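Local coordinates for protein lipocalin allergen (Canis lupus familiaris, PDB 4ODD) that probably binds small hydrophobic molecules inside a lipocalin beta-barrel and is a dog dander allergen, at residues Y19-N24 against K138-E143; I98-N103 against I110-L115; P33-L38 against N144-G149; N75-E80 against F87-M92. All coordinates share one frame; numbering follows the deposited sequence.

Interaction 1: residues Y19-N24 against K138-E143; sequences YVSSNN and KGIPEE
Ile140 leans on the backbone of Ser22 and Asn23 and on the side chain of Ser21, its CB bond pointing toward strand 13-22. From CB the chain forks. CG2, anti to the backbone N of Ile140, lies 3.4 Å from Ser22 O and also borders CB of Ser21. CG1, opposite the carbonyl carbon across the CA-CB bond (chi1 -61°), rests 4.0 Å from Asn23 N. At the tip, CD1 ends 3.7 Å from Ser21 OG, a hydroxyl whose own hydrogen-bond partner is Ser135 OG of helix 125-137. No hydrogen bond joins the two segments.

In lipocalin topology the C-terminal helix packs on the outside of the barrel, and here a Schellman motif ends it: Gly139, at positive phi, is the C-prime residue, and Ile140 N reaches back to Ser135 O. The chain then turns so that Ile140 drops onto strand 13-22 just where that strand finishes. The CB bond of Ser22 points away from Ile140, and its OG accepts from Asn24 N at 3.0 Å, forming an ST turn, while Lys112 O holds the same hydroxyl. Beside Ile140, the ring of Pro141 grazes the strand end, its CD 4.3 Å from Ser22 O.

Interaction 2: residues I98-N103 against I110-L115; sequences IGYDVN and ITKVAL
Gly99 to Asn103 and Thr111 to Leu115 pair as an antiparallel beta hairpin, two neighbouring strands of the lipocalin barrel whose axes run at 169°. Six backbone hydrogen bonds join them, two at each of the hydrogen-bonded pairs Gly99-Leu115, Asp101-Val113 and Asn103-Thr111. Asp101 N gives the straightest of these, reaching Val113 O at 2.8 Å with 171° at the hydrogen. CA-H...O contacts supplement the bonds, among them Ile98 CA to Leu115 O at 3.2 Å.

Side-chain contacts differ between the two faces. On the face of Asp101 and Val113, their CB atoms come within 4.2 Å, and the neighbouring Asn103 and Thr111 run alongside each other off the same face. Asn103 ND2 is held from beyond the hairpin by Asn85 OD1 and Asn82 O. The other face carries Tyr100, Val102, Lys112 and Ala114, with helix 125-137 covering Ala114 and Ile98.

Tyr100 makes the aromatic contact. A chi1 of -177° swings its CG away from its own N, the ring lies along the hairpin toward Lys112, and its CD1 is 4.4 Å from Ala114 CB. Lys112, extended beyond CG, crosses the end of the ring on its way to Lys138 O, which accepts from NZ; its methylene CD passes 3.2 Å from Tyr100 OH.

Interaction 3: residues P33-L38 against N144-G149; sequences PFRIYL and NIIYLG
A leucine methyl sits squarely over a guanidinium: Leu148 CD2 lies 3.6 Å above the plane of the Arg35 group, over its centre and so nearest to Arg35 CZ. With chi1 at -162° the arginine's CG stands beside the carbonyl carbon, and the chain runs extended from CG to NE, bringing the guanidinium against Leu148. One face of the charged group is covered by this methyl. Its NH1 also passes 4.1 Å from Ile146 CG2, the two side chains crossing at about a right angle, and makes a weak hydrogen bond to Ile28 O.

No hydrogen bond joins 33-38 to 144-149. In the lipocalin barrel, strands 36-44 and 145-147 both pair with strand 13-22, and Leu148, just past the end of the short strand, spans the gap between the two; the nearest CA atoms, those of Tyr37 and Leu148, remain 7.7 Å apart. The CB bond of Leu148 points toward 33-38, and its side chain touches three consecutive residues there. CD1 rests 3.9 Å from Ile36 O, while CD2 meets Tyr37 OH as well as the guanidinium.

Tyr37 stands across Leu148 at about a right angle. Leu148 O lies in the plane of the ring at its edge, 3.5 Å from Tyr37 CE1, and Leu148 CB packs against the same ring carbon. The phenol oxygen is hydrogen-bonded to OG1 of Thr151, three residues after Leu148, which helps hold the ring tip beside the departing C-terminal chain.

Interaction 4: residues N75-E80 against F87-M92; sequences NLIKGE and FRIIDM
Leu76 overlaps the guanidinium of Arg88: its CD1 sits 3.7 Å above the plane, over the centre of the group, and its CB lies 3.5 Å from Arg88 NH1. The two side chains cross at about a right angle. Arg88 leaves its backbone with CG beside its own N (chi1 -73°) and runs extended from CG to NE, which carries the planar end back across Leu76. There NH1 makes a weak hydrogen bond to Asp74 O, just before the segment. Leu76 CD1 also touches the backbone of the other strand, 3.3 Å from Phe87 O.

Ile77 and Phe87 form an antiparallel hydrogen-bonded pair. Ile77 N donates to Phe87 O at 2.8 Å, and Phe87 N donates to Ile77 O at 2.6 Å. The side chains of this pair extend alongside each other from the same face of the sheet, and Ile77 CD1 approaches the ring obliquely, 4.0 Å from Phe87 CD1. Ile77 CD1 also approaches Ile89 CG1 at 4.5 Å. Phe52 meets the Phe87 ring edge-to-face, extending this apolar patch to another strand.

Farther along the second strand, Ile90 and Asp91 both face Ile98 of the next strand in a classic beta bulge, and Asp91 OD2 forms a salt bridge with Lys130 NZ of helix 125-137. Hairpin 77-92 is one of the successive antiparallel strand pairs from which the lipocalin barrel is built.

How the interactions relate
From the N terminus, the end of strand 13-22 and the turn after it form the first segment of interaction 1, and the first segment of interaction 3 follows at 33-38. Two short-range hairpins come next in series: interaction 4 closes before interaction 2 opens, and adjoining strands 84-92 and 96-104 bond them together. After helix 125-137 the chain returns to close interaction 1 at 138-143 and then interaction 3 at 144-149. These two long loops cross, and both hairpins nest inside each. Strand 13-22 bonds to strand 110-118 of interaction 2 and to strand 145-147 of interaction 3, while Phe34 packs against Asp101, Asn103 and Val113. Interactions 3 and 4 lie on opposite sides of the chain's centre.

Interaction 1: residues Y19-N24 against K138-E143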
loop_
_atom_site.group_PDB
_atom_site.type_symbol
_atom_site.label_atom_id
_atom_site.label_comp_id
_atom_site.label_asym_id
_atom_site.label_seq_id
_atom_site.Cartn_x
_atom_site.Cartn_y
_atom_site.Cartn_z
ATOM N N TYR A 19 2.872 8.287 0.117
ATOM C CA TYR A 19 2.621 8.401 1.550
ATOM C C TYR A 19 2.124 7.099 2.129
ATOM O O TYR A 19 1.461 6.321 1.452
ATOM C CB TYR A 19 1.582 9.482 1.838
ATOM C CG TYR A 19 1.990 10.892 1.479
ATOM C CD1 TYR A 19 2.460 11.769 2.454
ATOM C CD2 TYR A 19 1.881 11.360 0.180
ATOM C CE1 TYR A 19 2.823 13.070 2.138
ATOM C CE2 TYR A 19 2.241 12.658 -0.143
ATOM C CZ TYR A 19 2.712 13.504 0.838
ATOM O OH TYR A 19 3.071 14.787 0.512
ATOM N N VAL A 20 2.456 6.875 3.393
ATOM C CA VAL A 20 1.869 5.803 4.180
ATOM C C VAL A 20 1.525 6.343 5.559
ATOM O O VAL A 20 2.197 7.237 6.077
ATOM C CB VAL A 20 2.835 4.611 4.370
ATOM C CG1 VAL A 20 3.121 3.944 3.059
ATOM C CG2 VAL A 20 4.114 5.078 5.024
ATOM N N SER A 21 0.477 5.790 6.153
ATOM C CA SER A 21 0.147 6.092 7.535
ATOM C C SER A 21 -0.258 4.804 8.207
ATOM O O SER A 21 -0.556 3.818 7.538
ATOM C CB SER A 21 -0.972 7.146 7.638
ATOM O OG SER A 21 -2.222 6.663 7.156
ATOM N N SER A 22 -0.260 4.817 9.531
ATOM C CA SER A 22 -0.610 3.636 10.300
ATOM C C SER A 22 -0.996 3.994 11.734
ATOM O O SER A 22 -0.558 5.013 12.271
ATOM C CB SER A 22 0.558 2.647 10.314
ATOM O OG SER A 22 0.205 1.476 11.035
ATOM N N ASN A 23 -1.821 3.155 12.347
ATOM C CA ASN A 23 -2.128 3.296 13.765
ATOM C C ASN A 23 -0.923 2.859 14.602
ATOM O O ASN A 23 -0.823 3.192 15.776
ATOM C CB ASN A 23 -3.392 2.496 14.141
ATOM C CG ASN A 23 -3.237 0.993 13.909
ATOM O OD1 ASN A 23 -2.402 0.547 13.123
ATOM N ND2 ASN A 23 -4.054 0.208 14.591
ATOM N N ASN A 24 -0.012 2.113 13.980
ATOM C CA ASN A 24 1.200 1.659 14.646
ATOM C C ASN A 24 2.485 2.190 14.005
ATOM O O ASN A 24 3.023 1.599 13.067
ATOM C CB ASN A 24 1.231 0.142 14.721
ATOM C CG ASN A 24 0.094 -0.417 15.549
ATOM O OD1 ASN A 24 -0.539 -1.419 15.174
ATOM N ND2 ASN A 24 -0.181 0.229 16.688
ATOM N N LYS A 138 -10.266 6.267 9.122
ATOM C CA LYS A 138 -9.909 4.981 9.706
ATOM C C LYS A 138 -9.229 5.128 11.059
ATOM O O LYS A 138 -8.654 4.172 11.567
ATOM C CB LYS A 138 -9.030 4.198 8.741
ATOM C CG LYS A 138 -9.695 3.964 7.389
ATOM C CD LYS A 138 -10.957 3.153 7.572
ATOM C CE LYS A 138 -11.657 2.879 6.267
ATOM N NZ LYS A 138 -12.790 1.936 6.522
ATOM N N GLY A 139 -9.298 6.326 11.635
ATOM C CA GLY A 139 -8.835 6.548 12.995
ATOM C C GLY A 139 -7.332 6.632 13.168
ATOM O O GLY A 139 -6.800 6.418 14.266
ATOM N N ILE A 140 -6.640 6.944 12.081
ATOM C CA ILE A 140 -5.197 7.116 12.140
ATOM C C ILE A 140 -4.863 8.568 12.442
ATOM O O ILE A 140 -5.399 9.484 11.806
ATOM C CB ILE A 140 -4.513 6.666 10.833
ATOM C CG1 ILE A 140 -4.788 5.177 10.596
ATOM C CG2 ILE A 140 -3.014 6.971 10.877
ATOM C CD1 ILE A 140 -4.652 4.745 9.148
ATOM N N PRO A 141 -3.982 8.775 13.433
ATOM C CA PRO A 141 -3.511 10.098 13.855
ATOM C C PRO A 141 -2.721 10.763 12.744
ATOM O O PRO A 141 -1.869 10.120 12.130
ATOM C CB PRO A 141 -2.572 9.778 15.025
ATOM C CG PRO A 141 -2.935 8.386 15.461
ATOM C CD PRO A 141 -3.364 7.690 14.221
ATOM N N GLU A 142 -2.988 12.041 12.501
ATOM C CA GLU A 142 -2.310 12.762 11.432
ATOM C C GLU A 142 -0.777 12.781 11.570
ATOM O O GLU A 142 -0.059 12.910 10.583
ATOM C CB GLU A 142 -2.865 14.178 11.313
ATOM C CG GLU A 142 -2.496 14.857 10.004
ATOM C CD GLU A 142 -3.341 16.082 9.716
ATOM O OE1 GLU A 142 -3.967 16.613 10.662
ATOM O OE2 GLU A 142 -3.382 16.510 8.540
ATOM N N GLU A 143 -0.277 12.644 12.792
ATOM C CA GLU A 143 1.166 12.601 13.026
ATOM C C GLU A 143 1.772 11.265 12.595
ATOM O O GLU A 143 2.986 11.129 12.480
ATOM C CB GLU A 143 1.501 12.895 14.500
ATOM C CG GLU A 143 0.791 12.004 15.537
ATOM C CD GLU A 143 -0.607 12.504 15.905
ATOM O OE1 GLU A 143 -1.213 13.264 15.118
ATOM O OE2 GLU A 143 -1.104 12.140 16.992
#

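Interaction 2: residues I98-N103 against I110-L115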
loop_
_atom_site.group_PDB
_atom_site.type_symbol
_atom_site.label_atom_id
_atom_site.label_comp_id
_atom_site.label_asym_id
_atom_site.label_seq_id
_atom_site.Cartn_x
_atom_site.Cartn_y
_atom_site.Cartn_z
ATOM N N ILE A 98 -5.093 5.051 -3.990
ATOM C CA ILE A 98 -5.201 5.014 -2.531
ATOM C C ILE A 98 -5.605 3.618 -2.029
ATOM O O ILE A 98 -6.671 3.091 -2.390
ATOM C CB ILE A 98 -6.209 6.046 -1.997
ATOM C CG1 ILE A 98 -5.760 7.463 -2.350
ATOM C CG2 ILE A 98 -6.364 5.907 -0.476
ATOM C CD1 ILE A 98 -6.737 8.535 -1.904
ATOM N N GLY A 99 -4.748 3.023 -1.205
ATOM C CA GLY A 99 -5.022 1.703 -0.683
ATOM C C GLY A 99 -5.228 1.724 0.815
ATOM O O GLY A 99 -4.717 2.615 1.516
ATOM N N TYR A 100 -5.986 0.748 1.309
ATOM C CA TYR A 100 -6.154 0.572 2.744
ATOM C C TYR A 100 -6.015 -0.887 3.113
ATOM O O TYR A 100 -6.801 -1.730 2.664
ATOM C CB TYR A 100 -7.511 1.080 3.200
ATOM C CG TYR A 100 -7.705 0.983 4.690
ATOM C CD1 TYR A 100 -6.828 1.611 5.568
ATOM C CD2 TYR A 100 -8.775 0.278 5.228
ATOM C CE1 TYR A 100 -7.023 1.521 6.955
ATOM C CE2 TYR A 100 -8.970 0.191 6.601
ATOM C CZ TYR A 100 -8.098 0.805 7.450
ATOM O OH TYR A 100 -8.301 0.708 8.798
ATOM N N ASP A 101 -5.010 -1.181 3.931
ATOM C CA ASP A 101 -4.768 -2.546 4.384
ATOM C C ASP A 101 -5.152 -2.728 5.842
ATOM O O ASP A 101 -5.010 -1.824 6.668
ATOM C CB ASP A 101 -3.288 -2.909 4.226
ATOM C CG ASP A 101 -3.020 -4.377 4.490
ATOM O OD1 ASP A 101 -3.803 -5.220 4.009
ATOM O OD2 ASP A 101 -2.022 -4.681 5.177
ATOM N N VAL A 102 -5.641 -3.912 6.166
ATOM C CA VAL A 102 -5.772 -4.288 7.556
ATOM C C VAL A 102 -4.875 -5.496 7.745
ATOM O O VAL A 102 -5.049 -6.529 7.110
ATOM C CB VAL A 102 -7.225 -4.636 7.923
ATOM C CG1 VAL A 102 -7.286 -5.144 9.336
ATOM C CG2 VAL A 102 -8.126 -3.420 7.766
ATOM N N ASN A 103 -3.896 -5.363 8.609
ATOM C CA ASN A 103 -2.978 -6.450 8.845
ATOM C C ASN A 103 -3.221 -7.075 10.192
ATOM O O ASN A 103 -3.510 -6.380 11.181
ATOM C CB ASN A 103 -1.545 -5.934 8.816
ATOM C CG ASN A 103 -0.552 -7.009 9.119
ATOM O OD1 ASN A 103 0.015 -7.052 10.211
ATOM N ND2 ASN A 103 -0.339 -7.898 8.168
ATOM N N ILE A 110 -3.601 -5.938 15.396
ATOM C CA ILE A 110 -4.202 -5.304 14.231
ATOM C C ILE A 110 -3.531 -4.003 13.843
ATOM O O ILE A 110 -3.470 -3.064 14.637
ATOM C CB ILE A 110 -5.678 -5.001 14.492
ATOM C CG1 ILE A 110 -6.510 -6.286 14.373
ATOM C CG2 ILE A 110 -6.179 -3.936 13.533
ATOM C CD1 ILE A 110 -7.900 -6.148 14.969
ATOM N N THR A 111 -3.041 -3.948 12.612
ATOM C CA THR A 111 -2.324 -2.787 12.100
ATOM C C THR A 111 -3.076 -2.252 10.904
ATOM O O THR A 111 -3.253 -2.965 9.919
ATOM C CB THR A 111 -0.926 -3.185 11.621
ATOM O OG1 THR A 111 -0.307 -4.031 12.601
ATOM C CG2 THR A 111 -0.078 -1.950 11.351
ATOM N N LYS A 112 -3.532 -1.007 10.999
ATOM C CA LYS A 112 -4.177 -0.337 9.879
ATOM C C LYS A 112 -3.104 0.407 9.078
ATOM O O LYS A 112 -2.254 1.082 9.658
ATOM C CB LYS A 112 -5.241 0.645 10.375
ATOM C CG LYS A 112 -6.274 0.050 11.312
ATOM C CD LYS A 112 -7.219 1.141 11.800
ATOM C CE LYS A 112 -8.196 0.600 12.830
ATOM N NZ LYS A 112 -9.281 1.576 13.158
ATOM N N VAL A 113 -3.136 0.283 7.756
ATOM C CA VAL A 113 -2.136 0.955 6.917
ATOM C C VAL A 113 -2.790 1.630 5.736
ATOM O O VAL A 113 -3.513 0.982 4.983
ATOM C CB VAL A 113 -1.095 -0.023 6.377
ATOM C CG1 VAL A 113 -0.071 0.715 5.556
ATOM C CG2 VAL A 113 -0.443 -0.787 7.520
ATOM N N ALA A 114 -2.562 2.933 5.592
ATOM C CA ALA A 114 -3.098 3.657 4.442
ATOM C C ALA A 114 -1.960 4.048 3.462
ATOM O O ALA A 114 -0.868 4.436 3.886
ATOM C CB ALA A 114 -3.916 4.876 4.896
ATOM N N LEU A 115 -2.201 3.915 2.162
ATOM C CA LEU A 115 -1.174 4.246 1.187
ATOM C C LEU A 115 -1.651 5.109 0.040
ATOM O O LEU A 115 -2.708 4.851 -0.565
ATOM C CB LEU A 115 -0.564 2.999 0.577
ATOM C CG LEU A 115 0.052 1.965 1.485
ATOM C CD1 LEU A 115 -0.767 0.712 1.381
ATOM C CD2 LEU A 115 1.472 1.722 1.022
#

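Interaction 3: residues P33-L38 against N144-G149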
loop_
_atom_site.group_PDB
_atom_site.type_symbol
_atom_site.label_atom_id
_atom_site.label_comp_id
_atom_site.label_asym_id
_atom_site.label_seq_id
_atom_site.Cartn_x
_atom_site.Cartn_y
_atom_site.Cartn_z
ATOM N N PRO A 33 7.814 -3.370 8.517
ATOM C CA PRO A 33 7.501 -4.180 7.335
ATOM C C PRO A 33 6.518 -3.480 6.401
ATOM O O PRO A 33 6.297 -3.942 5.287
ATOM C CB PRO A 33 6.885 -5.454 7.929
ATOM C CG PRO A 33 6.325 -5.031 9.251
ATOM C CD PRO A 33 7.245 -3.926 9.754
ATOM N N PHE A 34 5.942 -2.373 6.847
ATOM C CA PHE A 34 4.990 -1.672 6.008
ATOM C C PHE A 34 5.531 -0.352 5.526
ATOM O O PHE A 34 4.805 0.449 4.932
ATOM C CB PHE A 34 3.615 -1.563 6.680
ATOM C CG PHE A 34 2.884 -2.876 6.722
ATOM C CD1 PHE A 34 2.110 -3.288 5.642
ATOM C CD2 PHE A 34 3.018 -3.732 7.812
ATOM C CE1 PHE A 34 1.446 -4.515 5.660
ATOM C CE2 PHE A 34 2.371 -4.952 7.840
ATOM C CZ PHE A 34 1.579 -5.349 6.757
ATOM N N ARG A 35 6.820 -0.140 5.773
ATOM C CA ARG A 35 7.550 0.908 5.078
ATOM C C ARG A 35 7.827 0.394 3.654
ATOM O O ARG A 35 8.935 -0.035 3.322
ATOM C CB ARG A 35 8.844 1.260 5.827
ATOM C CG ARG A 35 9.453 2.606 5.443
ATOM C CD ARG A 35 10.623 2.957 6.338
ATOM N NE ARG A 35 11.319 4.168 5.907
ATOM C CZ ARG A 35 11.059 5.391 6.366
ATOM N NH1 ARG A 35 10.107 5.580 7.273
ATOM N NH2 ARG A 35 11.749 6.433 5.912
ATOM N N ILE A 36 6.785 0.432 2.831
ATOM C CA ILE A 36 6.748 -0.263 1.552
ATOM C C ILE A 36 7.048 0.647 0.372
ATOM O O ILE A 36 6.411 1.693 0.181
ATOM C CB ILE A 36 5.353 -0.864 1.299
ATOM C CG1 ILE A 36 5.015 -1.893 2.363
ATOM C CG2 ILE A 36 5.295 -1.504 -0.079
ATOM C CD1 ILE A 36 6.051 -2.945 2.483
ATOM N N TYR A 37 8.004 0.243 -0.445
ATOM C CA TYR A 37 8.266 0.991 -1.662
ATOM C C TYR A 37 7.741 0.194 -2.825
ATOM O O TYR A 37 8.316 -0.822 -3.222
ATOM C CB TYR A 37 9.752 1.292 -1.813
ATOM C CG TYR A 37 10.250 2.215 -0.726
ATOM C CD1 TYR A 37 10.071 3.599 -0.828
ATOM C CD2 TYR A 37 10.886 1.715 0.409
ATOM C CE1 TYR A 37 10.529 4.463 0.166
ATOM C CE2 TYR A 37 11.345 2.567 1.396
ATOM C CZ TYR A 37 11.160 3.934 1.274
ATOM O OH TYR A 37 11.618 4.757 2.273
ATOM N N LEU A 38 6.614 0.643 -3.349
ATOM C CA LEU A 38 6.011 -0.038 -4.474
ATOM C C LEU A 38 6.839 0.040 -5.724
ATOM O O LEU A 38 7.533 1.034 -5.976
ATOM C CB LEU A 38 4.604 0.472 -4.726
ATOM C CG LEU A 38 3.778 -0.669 -4.128
ATOM C CD1 LEU A 38 2.744 -0.159 -3.132
ATOM C CD2 LEU A 38 3.168 -1.564 -5.217
ATOM N N ASN A 144 0.917 10.279 12.360
ATOM C CA ASN A 144 1.387 8.977 11.918
ATOM C C ASN A 144 1.510 8.897 10.399
ATOM O O ASN A 144 1.662 7.816 9.845
ATOM C CB ASN A 144 0.495 7.857 12.462
ATOM C CG ASN A 144 0.696 7.614 13.954
ATOM O OD1 ASN A 144 1.630 8.138 14.559
ATOM N ND2 ASN A 144 -0.171 6.807 14.546
ATOM N N ILE A 145 1.454 10.048 9.736
ATOM C CA ILE A 145 1.620 10.103 8.289
ATOM C C ILE A 145 3.083 10.302 7.915
ATOM O O ILE A 145 3.754 11.174 8.465
ATOM C CB ILE A 145 0.803 11.240 7.667
ATOM C CG1 ILE A 145 -0.692 10.964 7.825
ATOM C CG2 ILE A 145 1.178 11.425 6.195
ATOM C CD1 ILE A 145 -1.582 12.051 7.225
ATOM N N ILE A 146 3.578 9.496 6.981
ATOM C CA ILE A 146 4.977 9.581 6.552
ATOM C C ILE A 146 5.103 9.698 5.032
ATOM O O ILE A 146 4.450 8.963 4.278
ATOM C CB ILE A 146 5.763 8.352 7.001
ATOM C CG1 ILE A 146 5.788 8.272 8.518
ATOM C CG2 ILE A 146 7.174 8.386 6.458
ATOM C CD1 ILE A 146 6.411 7.000 9.014
ATOM N N TYR A 147 5.944 10.628 4.585
ATOM C CA TYR A 147 6.208 10.791 3.157
ATOM C C TYR A 147 7.407 9.918 2.758
ATOM O O TYR A 147 8.482 9.993 3.370
ATOM C CB TYR A 147 6.424 12.274 2.815
ATOM C CG TYR A 147 6.801 12.525 1.374
ATOM C CD1 TYR A 147 5.887 12.318 0.349
ATOM C CD2 TYR A 147 8.076 12.960 1.034
ATOM C CE1 TYR A 147 6.239 12.534 -0.977
ATOM C CE2 TYR A 147 8.435 13.173 -0.286
ATOM C CZ TYR A 147 7.516 12.964 -1.291
ATOM O OH TYR A 147 7.880 13.189 -2.613
ATOM N N LEU A 148 7.204 9.049 1.770
ATOM C CA LEU A 148 8.265 8.120 1.363
ATOM C C LEU A 148 8.739 8.428 -0.030
ATOM O O LEU A 148 9.695 7.816 -0.507
ATOM C CB LEU A 148 7.792 6.674 1.423
ATOM C CG LEU A 148 7.492 6.122 2.814
ATOM C CD1 LEU A 148 6.986 4.662 2.717
ATOM C CD2 LEU A 148 8.733 6.234 3.692
ATOM N N GLY A 149 8.061 9.384 -0.667
ATOM C CA GLY A 149 8.395 9.827 -2.009
ATOM C C GLY A 149 9.859 10.153 -2.275
ATOM O O GLY A 149 10.332 9.990 -3.406
#

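Interaction 4: residues N75-E80 against F87-M92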
loop_
_atom_site.group_PDB
_atom_site.type_symbol
_atom_site.label_atom_id
_atom_site.label_comp_id
_atom_site.label_asym_id
_atom_site.label_seq_id
_atom_site.Cartn_x
_atom_site.Cartn_y
_atom_site.Cartn_z
ATOM N N ASN A 75 -14.675 -7.426 -3.747
ATOM C CA ASN A 75 -13.373 -6.850 -4.072
ATOM C C ASN A 75 -12.397 -6.705 -2.909
ATOM O O ASN A 75 -11.599 -5.771 -2.871
ATOM C CB ASN A 75 -13.568 -5.485 -4.724
ATOM C CG ASN A 75 -14.536 -5.529 -5.878
ATOM O OD1 ASN A 75 -15.581 -6.188 -5.817
ATOM N ND2 ASN A 75 -14.191 -4.828 -6.952
ATOM N N LEU A 76 -12.466 -7.618 -1.954
ATOM C CA LEU A 76 -11.530 -7.579 -0.853
ATOM C C LEU A 76 -10.316 -8.408 -1.228
ATOM O O LEU A 76 -10.450 -9.595 -1.559
ATOM C CB LEU A 76 -12.162 -8.113 0.425
ATOM C CG LEU A 76 -11.223 -8.138 1.634
ATOM C CD1 LEU A 76 -10.707 -6.715 2.044
ATOM C CD2 LEU A 76 -11.913 -8.820 2.790
ATOM N N ILE A 77 -9.136 -7.782 -1.198
ATOM C CA ILE A 77 -7.926 -8.487 -1.578
ATOM C C ILE A 77 -7.258 -9.016 -0.335
ATOM O O ILE A 77 -7.008 -8.270 0.612
ATOM C CB ILE A 77 -6.955 -7.607 -2.364
ATOM C CG1 ILE A 77 -7.601 -7.120 -3.660
ATOM C CG2 ILE A 77 -5.734 -8.403 -2.730
ATOM C CD1 ILE A 77 -7.819 -5.615 -3.713
ATOM N N LYS A 78 -6.974 -10.311 -0.343
ATOM C CA LYS A 78 -6.492 -11.017 0.837
ATOM C C LYS A 78 -5.182 -11.696 0.466
ATOM O O LYS A 78 -5.084 -12.364 -0.570
ATOM C CB LYS A 78 -7.548 -12.057 1.281
ATOM C CG LYS A 78 -7.183 -12.949 2.499
ATOM C CD LYS A 78 -8.332 -13.914 2.859
ATOM C CE LYS A 78 -8.199 -14.527 4.279
ATOM N NZ LYS A 78 -9.524 -15.006 4.829
ATOM N N GLY A 79 -4.168 -11.536 1.302
ATOM C CA GLY A 79 -2.881 -12.119 1.000
ATOM C C GLY A 79 -1.953 -12.127 2.192
ATOM O O GLY A 79 -2.097 -11.306 3.111
ATOM N N GLU A 80 -0.996 -13.055 2.179
ATOM C CA GLU A 80 -0.076 -13.192 3.295
ATOM C C GLU A 80 1.181 -12.385 3.061
ATOM O O GLU A 80 1.795 -12.443 2.006
ATOM C CB GLU A 80 0.260 -14.660 3.549
ATOM C CG GLU A 80 0.804 -14.949 4.941
ATOM C CD GLU A 80 -0.281 -14.927 6.032
ATOM O OE1 GLU A 80 0.076 -14.836 7.242
ATOM O OE2 GLU A 80 -1.488 -15.002 5.673
ATOM N N PHE A 87 -7.088 -6.160 2.128
ATOM C CA PHE A 87 -6.703 -4.967 1.409
ATOM C C PHE A 87 -7.799 -4.482 0.479
ATOM O O PHE A 87 -8.559 -5.283 -0.089
ATOM C CB PHE A 87 -5.412 -5.246 0.627
ATOM C CG PHE A 87 -4.876 -4.061 -0.097
ATOM C CD1 PHE A 87 -4.975 -3.974 -1.479
ATOM C CD2 PHE A 87 -4.285 -3.018 0.598
ATOM C CE1 PHE A 87 -4.477 -2.865 -2.157
ATOM C CE2 PHE A 87 -3.793 -1.906 -0.071
ATOM C CZ PHE A 87 -3.886 -1.830 -1.450
ATOM N N ARG A 88 -7.864 -3.165 0.311
ATOM C CA ARG A 88 -8.853 -2.567 -0.561
ATOM C C ARG A 88 -8.268 -1.371 -1.272
ATOM O O ARG A 88 -7.529 -0.596 -0.684
ATOM C CB ARG A 88 -10.093 -2.140 0.232
ATOM C CG ARG A 88 -10.985 -3.296 0.708
ATOM C CD ARG A 88 -12.350 -2.788 1.195
ATOM N NE ARG A 88 -13.145 -3.799 1.896
ATOM C CZ ARG A 88 -13.778 -4.815 1.311
ATOM N NH1 ARG A 88 -13.704 -4.995 0.002
ATOM N NH2 ARG A 88 -14.479 -5.673 2.043
ATOM N N ILE A 89 -8.584 -1.232 -2.551
ATOM C CA ILE A 89 -8.317 0.002 -3.253
ATOM C C ILE A 89 -9.450 0.951 -2.903
ATOM O O ILE A 89 -10.613 0.649 -3.149
ATOM C CB ILE A 89 -8.323 -0.221 -4.757
ATOM C CG1 ILE A 89 -7.425 -1.404 -5.110
ATOM C CG2 ILE A 89 -7.872 1.040 -5.487
ATOM C CD1 ILE A 89 -6.041 -1.257 -4.575
ATOM N N ILE A 90 -9.123 2.090 -2.319
ATOM C CA ILE A 90 -10.144 3.064 -1.967
ATOM C C ILE A 90 -10.495 3.953 -3.166
ATOM O O ILE A 90 -11.634 4.389 -3.313
ATOM C CB ILE A 90 -9.682 3.971 -0.806
ATOM C CG1 ILE A 90 -9.341 3.138 0.437
ATOM C CG2 ILE A 90 -10.739 5.000 -0.489
ATOM C CD1 ILE A 90 -10.451 2.217 0.857
ATOM N N ASP A 91 -9.514 4.213 -4.027
ATOM C CA ASP A 91 -9.686 5.212 -5.081
ATOM C C ASP A 91 -8.575 5.138 -6.125
ATOM O O ASP A 91 -7.428 4.837 -5.804
ATOM C CB ASP A 91 -9.706 6.612 -4.451
ATOM C CG ASP A 91 -10.599 7.579 -5.204
ATOM O OD1 ASP A 91 -11.710 7.177 -5.615
ATOM O OD2 ASP A 91 -10.190 8.744 -5.382
ATOM N N MET A 92 -8.911 5.413 -7.379
ATOM C CA MET A 92 -7.885 5.482 -8.417
ATOM C C MET A 92 -8.136 6.564 -9.462
ATOM O O MET A 92 -9.221 6.644 -10.045
ATOM C CB MET A 92 -7.706 4.140 -9.127
ATOM C CG MET A 92 -6.578 4.152 -10.156
ATOM S SD MET A 92 -6.671 2.850 -11.406
ATOM C CE MET A 92 -8.097 3.370 -12.370
#